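Endoglucanase(Endo-1,4-beta-glucanase)protein (Pseudomonas stutzeri, PDB 6R2J) probably hydrolyses internal beta-1,4-glucosidic bonds of cellulose, as a family 5 endoglucanase, and binds cellobiose in the cleft of its TIM barrel. Local coordinates at residues Y183-V188 with Y203-Y208; L207-D212 with A263-N268; D211-K216 with V231-P236. All blocks are in the same frame, centred on the assembly; numbering follows the deposited sequence.

Contact 1 of 3, residues Y183-V188 with Y203-Y208. With BGC (beta-D-glucopyranose), chain E.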
loop_
_atom_site.group_PDB
_atom_site.type_symbol
_atom_site.label_atom_id
_atom_site.label_comp_id
_atom_site.label_asym_id
_atom_site.label_seq_id
_atom_site.Cartn_x
_atom_site.Cartn_y
_atom_site.Cartn_z
ATOM N N TYR A 183 1.508 -4.248 14.554
ATOM C CA TYR A 183 1.660 -4.716 15.928
ATOM C C TYR A 183 1.532 -3.564 16.920
ATOM O O TYR A 183 0.902 -3.699 17.983
ATOM C CB TYR A 183 3.030 -5.413 16.060
ATOM C CG TYR A 183 3.331 -5.844 17.464
ATOM C CD1 TYR A 183 2.711 -6.969 18.011
ATOM C CD2 TYR A 183 4.187 -5.098 18.279
ATOM C CE1 TYR A 183 2.944 -7.345 19.325
ATOM C CE2 TYR A 183 4.407 -5.463 19.591
ATOM C CZ TYR A 183 3.794 -6.584 20.094
ATOM O OH TYR A 183 4.022 -6.956 21.383
ATOM N N HIS A 184 2.107 -2.412 16.576
ATOM C CA HIS A 184 2.168 -1.276 17.474
ATOM C C HIS A 184 0.948 -0.374 17.373
ATOM O O HIS A 184 0.845 0.573 18.170
ATOM C CB HIS A 184 3.437 -0.447 17.183
ATOM C CG HIS A 184 4.723 -1.204 17.376
ATOM N ND1 HIS A 184 5.427 -1.781 16.338
ATOM C CD2 HIS A 184 5.429 -1.480 18.501
ATOM C CE1 HIS A 184 6.507 -2.382 16.818
ATOM N NE2 HIS A 184 6.535 -2.206 18.128
ATOM N N TRP A 185 0.046 -0.649 16.415
ATOM C CA TRP A 185 -1.056 0.247 16.091
ATOM C C TRP A 185 -1.857 0.695 17.314
ATOM O O TRP A 185 -2.113 1.903 17.451
ATOM C CB TRP A 185 -1.933 -0.474 15.059
ATOM C CG TRP A 185 -2.911 0.425 14.494
ATOM C CD1 TRP A 185 -4.106 0.801 15.053
ATOM C CD2 TRP A 185 -2.803 1.117 13.266
ATOM N NE1 TRP A 185 -4.728 1.724 14.254
ATOM C CE2 TRP A 185 -3.960 1.919 13.135
ATOM C CE3 TRP A 185 -1.840 1.150 12.259
ATOM C CZ2 TRP A 185 -4.178 2.754 12.015
ATOM C CZ3 TRP A 185 -2.057 1.964 11.156
ATOM C CH2 TRP A 185 -3.219 2.754 11.039
ATOM N N PRO A 186 -2.291 -0.201 18.209
ATOM C CA PRO A 186 -3.183 0.233 19.298
ATOM C C PRO A 186 -2.487 1.100 20.303
ATOM O O PRO A 186 -3.153 1.816 21.057
ATOM C CB PRO A 186 -3.638 -1.073 19.961
ATOM C CG PRO A 186 -3.210 -2.144 19.102
ATOM C CD PRO A 186 -2.087 -1.663 18.202
ATOM N N LEU A 187 -1.160 1.056 20.346
ATOM C CA LEU A 187 -0.436 1.906 21.272
ATOM C C LEU A 187 -0.064 3.225 20.618
ATOM O O LEU A 187 -0.169 4.267 21.264
ATOM C CB LEU A 187 0.796 1.192 21.841
ATOM C CG LEU A 187 0.469 -0.098 22.606
ATOM C CD1 LEU A 187 1.570 -0.546 23.535
ATOM C CD2 LEU A 187 -0.820 0.003 23.448
ATOM N N VAL A 188 0.303 3.210 19.327
ATOM C CA VAL A 188 0.791 4.420 18.644
ATOM C C VAL A 188 -0.366 5.301 18.171
ATOM O O VAL A 188 -0.288 6.542 18.177
ATOM C CB VAL A 188 1.718 4.007 17.486
ATOM C CG1 VAL A 188 1.881 5.118 16.506
ATOM C CG2 VAL A 188 3.079 3.587 18.021
ATOM N N TYR A 203 -8.188 2.045 6.949
ATOM C CA TYR A 203 -6.943 2.179 7.695
ATOM C C TYR A 203 -6.014 1.055 7.299
ATOM O O TYR A 203 -6.447 -0.045 6.963
ATOM C CB TYR A 203 -7.186 2.177 9.190
ATOM C CG TYR A 203 -7.902 3.430 9.593
ATOM C CD1 TYR A 203 -9.290 3.485 9.557
ATOM C CD2 TYR A 203 -7.193 4.584 9.952
ATOM C CE1 TYR A 203 -9.962 4.630 9.911
ATOM C CE2 TYR A 203 -7.860 5.739 10.335
ATOM C CZ TYR A 203 -9.249 5.757 10.310
ATOM O OH TYR A 203 -9.951 6.888 10.684
ATOM N N GLU A 204 -4.733 1.357 7.280
ATOM C CA GLU A 204 -3.781 0.493 6.608
ATOM C C GLU A 204 -2.521 0.454 7.442
ATOM O O GLU A 204 -1.950 1.506 7.752
ATOM C CB GLU A 204 -3.375 1.022 5.232
ATOM C CG GLU A 204 -2.081 0.363 4.752
ATOM C CD GLU A 204 -1.628 0.887 3.383
ATOM O OE1 GLU A 204 -2.300 1.782 2.797
ATOM O OE2 GLU A 204 -0.582 0.411 2.908
ATOM N N ALA A 205 -2.067 -0.764 7.735
ATOM C CA ALA A 205 -0.841 -1.036 8.465
ATOM C C ALA A 205 0.024 -1.975 7.635
ATOM O O ALA A 205 -0.450 -2.631 6.693
ATOM C CB ALA A 205 -1.102 -1.716 9.818
ATOM N N HIS A 206 1.297 -2.053 8.050
ATOM C CA HIS A 206 2.332 -2.889 7.461
ATOM C C HIS A 206 2.802 -3.871 8.509
ATOM O O HIS A 206 2.704 -3.610 9.709
ATOM C CB HIS A 206 3.496 -2.029 6.970
ATOM C CG HIS A 206 3.094 -1.116 5.857
ATOM N ND1 HIS A 206 3.916 -0.148 5.332
ATOM C CD2 HIS A 206 1.926 -1.018 5.175
ATOM C CE1 HIS A 206 3.272 0.510 4.384
ATOM N NE2 HIS A 206 2.078 -0.025 4.241
ATOM N N LEU A 207 3.287 -5.014 8.047
ATOM C CA LEU A 207 3.622 -6.083 8.975
ATOM C C LEU A 207 4.651 -7.004 8.344
ATOM O O LEU A 207 4.395 -7.599 7.298
ATOM C CB LEU A 207 2.347 -6.869 9.347
ATOM C CG LEU A 207 2.392 -8.031 10.355
ATOM C CD1 LEU A 207 0.957 -8.231 10.908
ATOM C CD2 LEU A 207 2.977 -9.298 9.739
ATOM N N TYR A 208 5.795 -7.131 9.000
ATOM C CA TYR A 208 6.837 -8.045 8.594
ATOM C C TYR A 208 7.157 -8.987 9.751
ATOM O O TYR A 208 6.688 -8.820 10.879
ATOM C CB TYR A 208 8.065 -7.276 8.107
ATOM C CG TYR A 208 7.827 -6.532 6.811
ATOM C CD1 TYR A 208 8.000 -7.168 5.593
ATOM C CD2 TYR A 208 7.447 -5.185 6.813
ATOM C CE1 TYR A 208 7.809 -6.481 4.397
ATOM C CE2 TYR A 208 7.210 -4.496 5.635
ATOM C CZ TYR A 208 7.415 -5.135 4.421
ATOM O OH TYR A 208 7.236 -4.466 3.234
HETATM C C2 BGC E . 7.846 -0.954 11.406
HETATM C C3 BGC E . 6.445 -1.039 10.889
HETATM C C4 BGC E . 6.615 -1.082 9.406
HETATM C C5 BGC E . 7.837 -1.758 8.868
HETATM C C6 BGC E . 7.648 -1.676 7.383
HETATM C C1 BGC E . 9.128 -1.506 10.732
HETATM O O2 BGC E . 7.729 -1.208 12.865
HETATM O O3 BGC E . 5.642 0.084 11.271
HETATM O O4 BGC E . 5.340 -1.591 9.092
HETATM O O5 BGC E . 9.032 -0.976 9.347
HETATM O O6 BGC E . 8.952 -1.863 6.773
HETATM O O HOH W 1 4.063 -4.533 12.647
#
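Trp185 brings its indole ring up against Ala205 and Tyr203 because its CG stands anti to the backbone N (chi1 -169°), which carries the six-membered ring off the short helix 185-188 to strand 201-206. Tyr203 has CG beside its own backbone N instead (chi1 -69°), and the two side chains cross at about a right angle. CD2 of Tyr203 comes up to the edge of the indole near its plane, 4.1 Å from CZ2 of Trp185. Further along the ring, CE3 of Trp185 lies 3.8 Å from the methyl CB of Ala205. Between these two touches CZ3 of Trp185 meets the backbone O of Glu204 at 3.4 Å, a carbon against a carbonyl. Trp240 and Phe237 of helix 229-244 add further aromatic contacts to the indole. Glu204 and His206 start off the strand in the other direction, away from the indole: NE2 of His206 donates to OE2 of Glu204 over 3.0 Å, in the imidazole plane but from above the carboxylate plane. ND1 of the same imidazole is bonded to Glu144, another residue of the glycan pocket, so both ring nitrogens are engaged and the ring's rotation is fixed. The chemistry thus divides along the strand: an apolar, aromatic layer faces helix 185-188 with no hydrogen bond across it, while the opposite row carries the Glu204-His206 pair, of which His206 lies at the sugar.

Contact 2 of 3, residues L207-D212 with A263-N268. With BGC (beta-D-glucopyranose), chain B; BGC (beta-D-glucopyranose), chain E.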
loop_
_atom_site.group_PDB
_atom_site.type_symbol
_atom_site.label_atom_id
_atom_site.label_comp_id
_atom_site.label_asym_id
_atom_site.label_seq_id
_atom_site.Cartn_x
_atom_site.Cartn_y
_atom_site.Cartn_z
ATOM N N LEU A 207 3.287 -5.014 8.047
ATOM C CA LEU A 207 3.622 -6.083 8.975
ATOM C C LEU A 207 4.651 -7.004 8.344
ATOM O O LEU A 207 4.395 -7.599 7.298
ATOM C CB LEU A 207 2.347 -6.869 9.347
ATOM C CG LEU A 207 2.392 -8.031 10.355
ATOM C CD1 LEU A 207 0.957 -8.231 10.908
ATOM C CD2 LEU A 207 2.977 -9.298 9.739
ATOM N N TYR A 208 5.795 -7.131 9.000
ATOM C CA TYR A 208 6.837 -8.045 8.594
ATOM C C TYR A 208 7.157 -8.987 9.751
ATOM O O TYR A 208 6.688 -8.820 10.879
ATOM C CB TYR A 208 8.065 -7.276 8.107
ATOM C CG TYR A 208 7.827 -6.532 6.811
ATOM C CD1 TYR A 208 8.000 -7.168 5.593
ATOM C CD2 TYR A 208 7.447 -5.185 6.813
ATOM C CE1 TYR A 208 7.809 -6.481 4.397
ATOM C CE2 TYR A 208 7.210 -4.496 5.635
ATOM C CZ TYR A 208 7.415 -5.135 4.421
ATOM O OH TYR A 208 7.236 -4.466 3.234
ATOM N N PHE A 209 7.964 -9.992 9.464
ATOM C CA PHE A 209 8.130 -11.106 10.386
ATOM C C PHE A 209 9.462 -11.123 11.135
ATOM O O PHE A 209 9.673 -12.045 11.936
ATOM C CB PHE A 209 8.005 -12.420 9.604
ATOM C CG PHE A 209 6.662 -12.647 8.976
ATOM C CD1 PHE A 209 5.530 -11.949 9.422
ATOM C CD2 PHE A 209 6.521 -13.599 7.974
ATOM C CE1 PHE A 209 4.293 -12.181 8.856
ATOM C CE2 PHE A 209 5.285 -13.864 7.428
ATOM C CZ PHE A 209 4.171 -13.142 7.856
ATOM N N ASP A 210 10.393 -10.197 10.839
ATOM C CA ASP A 210 11.696 -10.207 11.494
ATOM C C ASP A 210 11.625 -9.508 12.855
ATOM O O ASP A 210 10.653 -8.812 13.192
ATOM C CB ASP A 210 12.839 -9.679 10.614
ATOM C CG ASP A 210 12.532 -8.364 9.938
ATOM O OD1 ASP A 210 11.355 -7.969 9.907
ATOM O OD2 ASP A 210 13.473 -7.728 9.400
ATOM N N ASP A 211 12.684 -9.740 13.654
ATOM C CA ASP A 211 12.669 -9.441 15.079
ATOM C C ASP A 211 12.544 -7.963 15.347
ATOM O O ASP A 211 12.083 -7.569 16.428
ATOM C CB ASP A 211 13.980 -9.881 15.681
ATOM C CG ASP A 211 14.091 -11.362 15.818
ATOM O OD1 ASP A 211 13.161 -12.094 15.413
ATOM O OD2 ASP A 211 15.101 -11.809 16.413
ATOM N N ASP A 212 12.950 -7.139 14.387
ATOM C CA ASP A 212 12.912 -5.691 14.534
ATOM C C ASP A 212 11.771 -5.073 13.749
ATOM O O ASP A 212 11.736 -3.853 13.582
ATOM C CB ASP A 212 14.260 -5.096 14.120
ATOM C CG ASP A 212 14.568 -5.292 12.656
ATOM O OD1 ASP A 212 13.703 -5.786 11.925
ATOM O OD2 ASP A 212 15.685 -4.944 12.225
ATOM N N ALA A 263 7.704 -18.671 5.346
ATOM C CA ALA A 263 6.635 -19.230 4.520
ATOM C C ALA A 263 5.446 -19.633 5.369
ATOM O O ALA A 263 4.294 -19.322 5.036
ATOM C CB ALA A 263 7.153 -20.445 3.762
ATOM N N GLN A 264 5.712 -20.353 6.464
ATOM C CA GLN A 264 4.637 -20.774 7.341
ATOM C C GLN A 264 3.894 -19.571 7.896
ATOM O O GLN A 264 2.660 -19.567 7.942
ATOM C CB GLN A 264 5.184 -21.590 8.491
ATOM C CG GLN A 264 4.118 -22.496 9.043
ATOM C CD GLN A 264 3.767 -23.597 8.063
ATOM O OE1 GLN A 264 4.653 -24.148 7.394
ATOM N NE2 GLN A 264 2.471 -23.886 7.929
ATOM N N ALA A 265 4.643 -18.541 8.319
ATOM C CA ALA A 265 4.071 -17.324 8.877
ATOM C C ALA A 265 3.187 -16.614 7.878
ATOM O O ALA A 265 2.158 -16.052 8.267
ATOM C CB ALA A 265 5.197 -16.420 9.376
ATOM N N MET A 266 3.554 -16.650 6.590
ATOM C CA MET A 266 2.737 -16.015 5.569
ATOM C C MET A 266 1.442 -16.772 5.363
ATOM O O MET A 266 0.375 -16.160 5.302
ATOM C CB MET A 266 3.496 -15.957 4.262
ATOM C CG MET A 266 2.753 -15.332 3.123
ATOM S SD MET A 266 3.819 -14.992 1.692
ATOM C CE MET A 266 2.624 -14.745 0.352
ATOM N N ASP A 267 1.523 -18.097 5.236
ATOM C CA ASP A 267 0.319 -18.914 5.120
ATOM C C ASP A 267 -0.665 -18.646 6.265
ATOM O O ASP A 267 -1.864 -18.446 6.044
ATOM C CB ASP A 267 0.732 -20.387 5.103
ATOM C CG ASP A 267 -0.142 -21.220 4.159
ATOM O OD1 ASP A 267 -0.124 -20.944 2.908
ATOM O OD2 ASP A 267 -0.821 -22.153 4.674
ATOM N N ASN A 268 -0.173 -18.617 7.494
ATOM C CA ASN A 268 -1.097 -18.414 8.601
ATOM C C ASN A 268 -1.608 -16.982 8.649
ATOM O O ASN A 268 -2.751 -16.749 9.055
ATOM C CB ASN A 268 -0.399 -18.772 9.898
ATOM C CG ASN A 268 -0.092 -20.225 9.993
ATOM O OD1 ASN A 268 -0.873 -21.059 9.525
ATOM N ND2 ASN A 268 1.045 -20.552 10.605
HETATM C C2 BGC B . 12.818 0.502 9.894
HETATM C C3 BGC B . 11.325 0.331 9.991
HETATM C C4 BGC B . 11.198 -0.596 11.168
HETATM C C5 BGC B . 11.820 -0.027 12.488
HETATM C C6 BGC B . 11.826 -1.017 13.677
HETATM C C1 BGC B . 13.329 1.325 11.091
HETATM O O1 BGC B . 14.661 1.728 11.037
HETATM O O2 BGC B . 13.245 1.205 8.736
HETATM O O3 BGC B . 10.683 -0.359 8.911
HETATM O O4 BGC B . 9.936 -1.016 11.669
HETATM O O5 BGC B . 13.154 0.613 12.425
HETATM O O6 BGC B . 10.587 -1.711 13.653
HETATM C C2 BGC E . 7.846 -0.954 11.406
HETATM C C3 BGC E . 6.445 -1.039 10.889
HETATM C C4 BGC E . 6.615 -1.082 9.406
HETATM C C5 BGC E . 7.837 -1.758 8.868
HETATM C C6 BGC E . 7.648 -1.676 7.383
HETATM C C1 BGC E . 9.128 -1.506 10.732
HETATM O O2 BGC E . 7.729 -1.208 12.865
HETATM O O3 BGC E . 5.642 0.084 11.271
HETATM O O4 BGC E . 5.340 -1.591 9.092
HETATM O O5 BGC E . 9.032 -0.976 9.347
HETATM O O6 BGC E . 8.952 -1.863 6.773
#
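Phe209 lays one face of its ring over the methyl group of Ala265, a CH-pi contact in which CB of Ala265 sits 3.7 Å from the ring centroid and 30° off the normal. The methyl is shifted toward one rim, and its closest ring atom is CE2 of Phe209 at 3.2 Å, which is tight for two carbons. Two torsions give this pose: CG of Phe209 is anti to the carbonyl carbon (chi1 -63°), and a chi2 of -19° turns the ring so that CE2 and CZ lead toward the helix. CE2 of Phe209 then approaches the backbone N of Met266 at 3.4 Å, while CA of Met266 lies at the ring edge, in plane. In the TIM barrel this ties the loop that follows strand 201-206 to helix 260-276, the helix after the next strand, 248-252. Ile255 and Ile229 also touch the phenyl group. Of the Met266 side chain, CB alone comes near Phe209, 4.2 Å from CE2 of Phe209; the extended remainder runs on to Leu309 and Met310 of helix 305-311. Tyr208, next to Phe209 in the loop, meets the sugar instead: its ring edge lies against the glucose of chain E, CE2 of Tyr208 being 3.3 Å from C6. Asp210 turns its carboxylate back into the loop, accepting from the backbone N of Gly215 through OD1 and of Tyr217 through OD2.

Contact 3 of 3, residues D211-K216 with V231-P236. With BGC (beta-D-glucopyranose), chain B; BGC (beta-D-glucopyranose), chain E.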
loop_
_atom_site.group_PDB
_atom_site.type_symbol
_atom_site.label_atom_id
_atom_site.label_comp_id
_atom_site.label_asym_id
_atom_site.label_seq_id
_atom_site.Cartn_x
_atom_site.Cartn_y
_atom_site.Cartn_z
ATOM N N ASP A 211 12.684 -9.740 13.654
ATOM C CA ASP A 211 12.669 -9.441 15.079
ATOM C C ASP A 211 12.544 -7.963 15.347
ATOM O O ASP A 211 12.083 -7.569 16.428
ATOM C CB ASP A 211 13.980 -9.881 15.681
ATOM C CG ASP A 211 14.091 -11.362 15.818
ATOM O OD1 ASP A 211 13.161 -12.094 15.413
ATOM O OD2 ASP A 211 15.101 -11.809 16.413
ATOM N N ASP A 212 12.950 -7.139 14.387
ATOM C CA ASP A 212 12.912 -5.691 14.534
ATOM C C ASP A 212 11.771 -5.073 13.749
ATOM O O ASP A 212 11.736 -3.853 13.582
ATOM C CB ASP A 212 14.260 -5.096 14.120
ATOM C CG ASP A 212 14.568 -5.292 12.656
ATOM O OD1 ASP A 212 13.703 -5.786 11.925
ATOM O OD2 ASP A 212 15.685 -4.944 12.225
ATOM N N PHE A 213 10.842 -5.892 13.253
ATOM C CA PHE A 213 9.644 -5.452 12.550
ATOM C C PHE A 213 9.931 -4.796 11.182
ATOM O O PHE A 213 8.964 -4.368 10.493
ATOM C CB PHE A 213 8.796 -4.454 13.368
ATOM C CG PHE A 213 8.491 -4.889 14.760
ATOM C CD1 PHE A 213 9.385 -4.642 15.789
ATOM C CD2 PHE A 213 7.298 -5.523 15.038
ATOM C CE1 PHE A 213 9.105 -5.049 17.083
ATOM C CE2 PHE A 213 6.977 -5.930 16.321
ATOM C CZ PHE A 213 7.877 -5.689 17.354
ATOM N N SER A 214 11.199 -4.706 10.741
ATOM C CA SER A 214 11.532 -3.800 9.642
ATOM C C SER A 214 11.241 -4.368 8.258
ATOM O O SER A 214 11.068 -3.595 7.310
ATOM C CB SER A 214 13.013 -3.424 9.711
ATOM O OG SER A 214 13.814 -4.596 9.598
ATOM N N GLY A 215 11.244 -5.687 8.094
ATOM C CA GLY A 215 11.141 -6.247 6.774
ATOM C C GLY A 215 12.440 -6.280 6.005
ATOM O O GLY A 215 12.425 -6.664 4.827
ATOM N N LYS A 216 13.559 -5.890 6.629
ATOM C CA LYS A 216 14.873 -6.018 5.998
ATOM C C LYS A 216 15.382 -7.460 6.055
ATOM O O LYS A 216 16.191 -7.873 5.212
ATOM C CB LYS A 216 15.911 -5.134 6.690
ATOM C CG LYS A 216 15.586 -3.673 6.745
ATOM C CD LYS A 216 16.667 -2.943 7.623
ATOM C CE LYS A 216 16.061 -1.866 8.562
ATOM N NZ LYS A 216 15.076 -0.914 7.901
ATOM N N VAL A 231 0.090 -13.674 12.542
ATOM C CA VAL A 231 -1.223 -13.492 13.162
ATOM C C VAL A 231 -1.120 -12.642 14.432
ATOM O O VAL A 231 -1.994 -11.804 14.722
ATOM C CB VAL A 231 -1.892 -14.848 13.442
ATOM C CG1 VAL A 231 -3.195 -14.580 14.204
ATOM C CG2 VAL A 231 -2.114 -15.648 12.173
ATOM N N GLU A 232 -0.061 -12.855 15.209
ATOM C CA GLU A 232 0.128 -12.094 16.433
ATOM C C GLU A 232 0.365 -10.619 16.145
ATOM O O GLU A 232 -0.086 -9.772 16.917
ATOM C CB GLU A 232 1.293 -12.693 17.202
ATOM C CG GLU A 232 1.024 -14.096 17.722
ATOM C CD GLU A 232 2.309 -14.856 18.079
ATOM O OE1 GLU A 232 3.401 -14.218 18.210
ATOM O OE2 GLU A 232 2.214 -16.109 18.260
ATOM N N ARG A 233 1.070 -10.292 15.057
ATOM C CA ARG A 233 1.305 -8.908 14.687
ATOM C C ARG A 233 0.114 -8.301 13.958
ATOM O O ARG A 233 -0.053 -7.083 13.977
ATOM C CB ARG A 233 2.622 -8.791 13.897
ATOM C CG ARG A 233 3.839 -9.094 14.781
ATOM C CD ARG A 233 5.176 -8.940 14.091
ATOM N NE ARG A 233 6.269 -9.254 15.024
ATOM C CZ ARG A 233 7.559 -9.314 14.699
ATOM N NH1 ARG A 233 7.944 -9.099 13.460
ATOM N NH2 ARG A 233 8.471 -9.585 15.610
ATOM N N ALA A 234 -0.754 -9.111 13.365
ATOM C CA ALA A 234 -1.949 -8.538 12.756
ATOM C C ALA A 234 -3.019 -8.234 13.796
ATOM O O ALA A 234 -3.733 -7.224 13.689
ATOM C CB ALA A 234 -2.495 -9.496 11.702
ATOM N N ARG A 235 -3.139 -9.097 14.803
ATOM C CA ARG A 235 -4.305 -9.067 15.694
ATOM C C ARG A 235 -4.485 -7.739 16.424
ATOM O O ARG A 235 -5.631 -7.270 16.516
ATOM C CB ARG A 235 -4.209 -10.246 16.677
ATOM C CG ARG A 235 -5.305 -10.336 17.711
ATOM C CD ARG A 235 -4.994 -11.446 18.716
ATOM N NE ARG A 235 -4.513 -12.698 18.115
ATOM C CZ ARG A 235 -3.336 -13.273 18.388
ATOM N NH1 ARG A 235 -2.482 -12.703 19.251
ATOM N NH2 ARG A 235 -3.012 -14.437 17.804
ATOM N N PRO A 236 -3.447 -7.110 16.967
ATOM C CA PRO A 236 -3.647 -5.805 17.588
ATOM C C PRO A 236 -4.406 -4.848 16.684
ATOM O O PRO A 236 -5.305 -4.133 17.154
ATOM C CB PRO A 236 -2.204 -5.358 17.836
ATOM C CG PRO A 236 -1.433 -6.638 17.996
ATOM C CD PRO A 236 -2.027 -7.514 16.972
HETATM C C2 BGC B . 12.818 0.502 9.894
HETATM C C3 BGC B . 11.325 0.331 9.991
HETATM C C4 BGC B . 11.198 -0.596 11.168
HETATM C C5 BGC B . 11.820 -0.027 12.488
HETATM C C6 BGC B . 11.826 -1.017 13.677
HETATM C C1 BGC B . 13.329 1.325 11.091
HETATM O O1 BGC B . 14.661 1.728 11.037
HETATM O O2 BGC B . 13.245 1.205 8.736
HETATM O O3 BGC B . 10.683 -0.359 8.911
HETATM O O4 BGC B . 9.936 -1.016 11.669
HETATM O O5 BGC B . 13.154 0.613 12.425
HETATM O O6 BGC B . 10.587 -1.711 13.653
HETATM C C2 BGC E . 7.846 -0.954 11.406
HETATM C C3 BGC E . 6.445 -1.039 10.889
HETATM C C4 BGC E . 6.615 -1.082 9.406
HETATM C C5 BGC E . 7.837 -1.758 8.868
HETATM C C6 BGC E . 7.648 -1.676 7.383
HETATM C C1 BGC E . 9.128 -1.506 10.732
HETATM O O2 BGC E . 7.729 -1.208 12.865
HETATM O O3 BGC E . 5.642 0.084 11.271
HETATM O O4 BGC E . 5.340 -1.591 9.092
HETATM O O5 BGC E . 9.032 -0.976 9.347
HETATM O O6 BGC E . 8.952 -1.863 6.773
#
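Arg233 reaches from helix 229-244 to the ring of Phe213, its CG anti to the carbonyl carbon (chi1 -68°) and its chain extended from CG to NE. CB of Arg233 rests on Leu207, 3.5 Å from CD1 of Leu207. CG passes alongside CB of Tyr183, and CD comes within 4.1 Å of CD2 of Phe213. NE of Arg233 stands 3.6 Å from CE2 of Phe213, and CZ completes an off-centre cation-pi contact at 4.3 Å from the ring centroid, the guanidinium and ring planes lying 31° apart. NH2 is over the same ring, toward its rim. NH1 donates to the backbone O of both Asp210 and Tyr208, gathering the loop round the charge. With a leucine in its place, those two carbonyls would probably lose their shared donor and the Phe213 ring its cationic cover. Around Phe213 the loop is folded by an Asx turn, OD1 of Asp212 accepting from the N of Ser214 at 3.0 Å and, on the same face of the carboxylate, from its OG at 2.6 Å. OG of Ser214 accepts from the N of Lys216 in an ST turn. NZ of Lys216 makes a weak bond to O2 of the chain B glucose, 2.9 Å away. The glycan lies against the loop that runs from strand 201-206 to helix 229-244, while on that helix Val231 and Ala234 pack against Tyr272 of helix 260-276.

How the contacts relate
Along the chain contact 1 comes first, closing at strand 201-206; the loop leaving that strand supplies the first segments of contacts 2 and 3, which find their partners on helices 260-276 and 229-244. The centres of contacts 2 and 3 are about 7 Å apart, those of 1 and 3 about 8 Å, and those of 1 and 2 about 14 Å. Leu207 and Tyr208 belong to both contacts 1 and 2, Asp211 and Asp212 to both 2 and 3. All three sit in one sector of the eight-stranded parallel barrel, so the end of strand 201-206 and the loop after it, which meet the cellobiose, are packed against helix 185-188 before the strand and helices 229-244 and 260-276 after it.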